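Local structure of predicted protein (Acinetobacter sp. RUH2624, 4MEA) at residues H65-T70 against E228-R233. The protein hydrolyses epoxides as a secreted Cif-type epoxide hydrolase of the alpha/beta hydrolase fold and probably acts as a virulence factor. Sequence-based numbering, arbitrary orientation.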
loop_
_atom_site.group_PDB
_atom_site.type_symbol
_atom_site.label_atom_id
_atom_site.label_comp_id
_atom_site.label_asym_id
_atom_site.label_seq_id
_atom_site.Cartn_x
_atom_site.Cartn_y
_atom_site.Cartn_z
ATOM N N HIS A 65 22.954 1.405 -5.034
ATOM C CA HIS A 65 21.933 1.829 -4.074
ATOM C C HIS A 65 20.525 1.415 -4.497
ATOM O O HIS A 65 20.327 0.824 -5.562
ATOM C CB HIS A 65 21.969 3.360 -3.953
ATOM C CG HIS A 65 21.373 4.064 -5.135
ATOM N ND1 HIS A 65 20.031 4.371 -5.220
ATOM C CD2 HIS A 65 21.931 4.486 -6.295
ATOM C CE1 HIS A 65 19.790 4.966 -6.376
ATOM N NE2 HIS A 65 20.927 5.050 -7.046
ATOM N N GLY A 66 19.544 1.756 -3.665
ATOM C CA GLY A 66 18.143 1.536 -3.990
ATOM C C GLY A 66 17.266 2.740 -3.688
ATOM O O GLY A 66 17.745 3.879 -3.666
ATOM N N PHE A 67 15.978 2.481 -3.437
ATOM C CA PHE A 67 14.975 3.528 -3.250
ATOM C C PHE A 67 15.214 4.324 -1.973
ATOM O O PHE A 67 15.506 3.749 -0.924
ATOM C CB PHE A 67 13.582 2.896 -3.203
ATOM C CG PHE A 67 12.469 3.885 -3.039
ATOM C CD1 PHE A 67 12.048 4.660 -4.109
ATOM C CD2 PHE A 67 11.802 4.003 -1.829
ATOM C CE1 PHE A 67 11.000 5.560 -3.973
ATOM C CE2 PHE A 67 10.750 4.906 -1.683
ATOM C CZ PHE A 67 10.350 5.680 -2.763
ATOM N N GLY A 68 15.079 5.643 -2.069
ATOM C CA GLY A 68 15.358 6.523 -0.944
ATOM C C GLY A 68 16.826 6.894 -0.824
ATOM O O GLY A 68 17.205 7.698 0.039
ATOM N N SER A 69 17.654 6.319 -1.694
ATOM C CA SER A 69 19.094 6.545 -1.655
ATOM C C SER A 69 19.645 6.979 -3.016
ATOM O O SER A 69 18.917 7.035 -4.003
ATOM C CB SER A 69 19.822 5.270 -1.209
ATOM O OG SER A 69 19.313 4.773 0.023
ATOM N N THR A 70 20.936 7.297 -3.041
ATOM C CA THR A 70 21.694 7.462 -4.279
ATOM C C THR A 70 23.060 6.843 -4.004
ATOM O O THR A 70 23.236 6.191 -2.977
ATOM C CB THR A 70 21.869 8.951 -4.677
ATOM O OG1 THR A 70 22.665 9.620 -3.693
ATOM C CG2 THR A 70 20.522 9.646 -4.798
ATOM N N GLU A 228 15.868 15.416 -1.301
ATOM C CA GLU A 228 16.078 16.284 -2.457
ATOM C C GLU A 228 16.211 15.509 -3.769
ATOM O O GLU A 228 15.687 15.954 -4.800
ATOM C CB GLU A 228 17.280 17.223 -2.244
ATOM C CG GLU A 228 17.550 18.180 -3.413
ATOM C CD GLU A 228 18.517 17.619 -4.445
ATOM O OE1 GLU A 228 19.165 16.582 -4.172
ATOM O OE2 GLU A 228 18.636 18.226 -5.536
ATOM N N PRO A 229 16.897 14.347 -3.749
ATOM C CA PRO A 229 17.056 13.608 -5.012
ATOM C C PRO A 229 15.755 12.987 -5.518
ATOM O O PRO A 229 15.690 12.552 -6.672
ATOM C CB PRO A 229 18.065 12.507 -4.653
ATOM C CG PRO A 229 18.800 13.038 -3.460
ATOM C CD PRO A 229 17.742 13.783 -2.682
ATOM N N TYR A 230 14.731 12.969 -4.667
ATOM C CA TYR A 230 13.437 12.358 -4.998
ATOM C C TYR A 230 12.313 13.396 -4.919
ATOM O O TYR A 230 11.173 13.072 -4.582
ATOM C CB TYR A 230 13.136 11.199 -4.031
ATOM C CG TYR A 230 14.008 9.992 -4.260
ATOM C CD1 TYR A 230 13.607 8.971 -5.125
ATOM C CD2 TYR A 230 15.247 9.874 -3.629
ATOM C CE1 TYR A 230 14.415 7.865 -5.358
ATOM C CE2 TYR A 230 16.062 8.772 -3.853
ATOM C CZ TYR A 230 15.646 7.775 -4.712
ATOM O OH TYR A 230 16.454 6.682 -4.933
ATOM N N SER A 231 12.637 14.647 -5.231
ATOM C CA SER A 231 11.715 15.740 -4.959
ATOM C C SER A 231 10.967 16.244 -6.190
ATOM O O SER A 231 10.214 17.212 -6.090
ATOM C CB SER A 231 12.445 16.897 -4.274
ATOM O OG SER A 231 13.473 17.424 -5.112
ATOM N N THR A 232 11.170 15.600 -7.338
ATOM C CA THR A 232 10.482 15.992 -8.566
ATOM C C THR A 232 9.746 14.818 -9.208
ATOM O O THR A 232 10.121 13.659 -9.000
ATOM C CB THR A 232 11.468 16.614 -9.586
ATOM O OG1 THR A 232 12.581 15.734 -9.763
ATOM C CG2 THR A 232 11.996 17.954 -9.074
ATOM N N ARG A 233 8.701 15.117 -9.985
ATOM C CA ARG A 233 7.930 14.070 -10.662
ATOM C C ARG A 233 8.802 13.159 -11.525
ATOM O O ARG A 233 8.571 11.945 -11.590
ATOM C CB ARG A 233 6.820 14.663 -11.545
ATOM C CG ARG A 233 5.850 15.614 -10.863
ATOM C CD ARG A 233 4.452 15.034 -10.685
ATOM N NE ARG A 233 3.954 14.204 -11.789
ATOM C CZ ARG A 233 2.961 14.540 -12.616
ATOM N NH1 ARG A 233 2.356 15.712 -12.507
ATOM N NH2 ARG A 233 2.566 13.696 -13.560
#
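Tyr-230 pushes its ring into the loop 65-70 and supplies most of the surface that 228-233 buries here. Its OH donates a hydrogen bond to Ser-69 O at 2.7 Å. The bond lies in the carbonyl plane, and Ser-69 O sits at the edge of the tyrosine ring. Gly-66 O and Gly-68 N are each 3.3 Å from Tyr-230 OH, as the backbone of the loop passes close to the hydroxyl. That backbone is a type II beta turn from Gly-66 to Ser-69. Gly-68, third in the turn, has a positive phi (85°), which glycine takes up without strain. Gly-66 O accepts from Ser-69 N and from His-65 ND1, which reach it from opposite faces of its plane. The His-65 ring is further held by its NE2 bond to Leu-92 N, and Thr-70 CA lies over its centre.

Phe-67 extends its ring beside Tyr-230, CG lying opposite the backbone N (chi1 -179°). The two rings meet obliquely: CD1 is 4.2 Å from Tyr-230 CE1, with the planes at 66°. Phe-204 touches both rings. Beside the tyrosine, Thr-70 CG2 packs on Pro-229 CB at 3.8 Å.

The far end of 228-233 is looser. Ser-231, Thr-232 and Arg-233 do not touch the loop, and the last two are exposed to solvent. Ser-231 OG turns back to Glu-228 O, while Arg-233 makes a salt bridge with Glu-193.

Phe-67 N donates a hydrogen bond to OD2 of Asp-134, probably the nucleophile. The His-Gly-Phe loop after strand 61-64, met here by a cap tyrosine, is consistent with the oxyanion-hole loop of alpha/beta-hydrolase epoxide hydrolases.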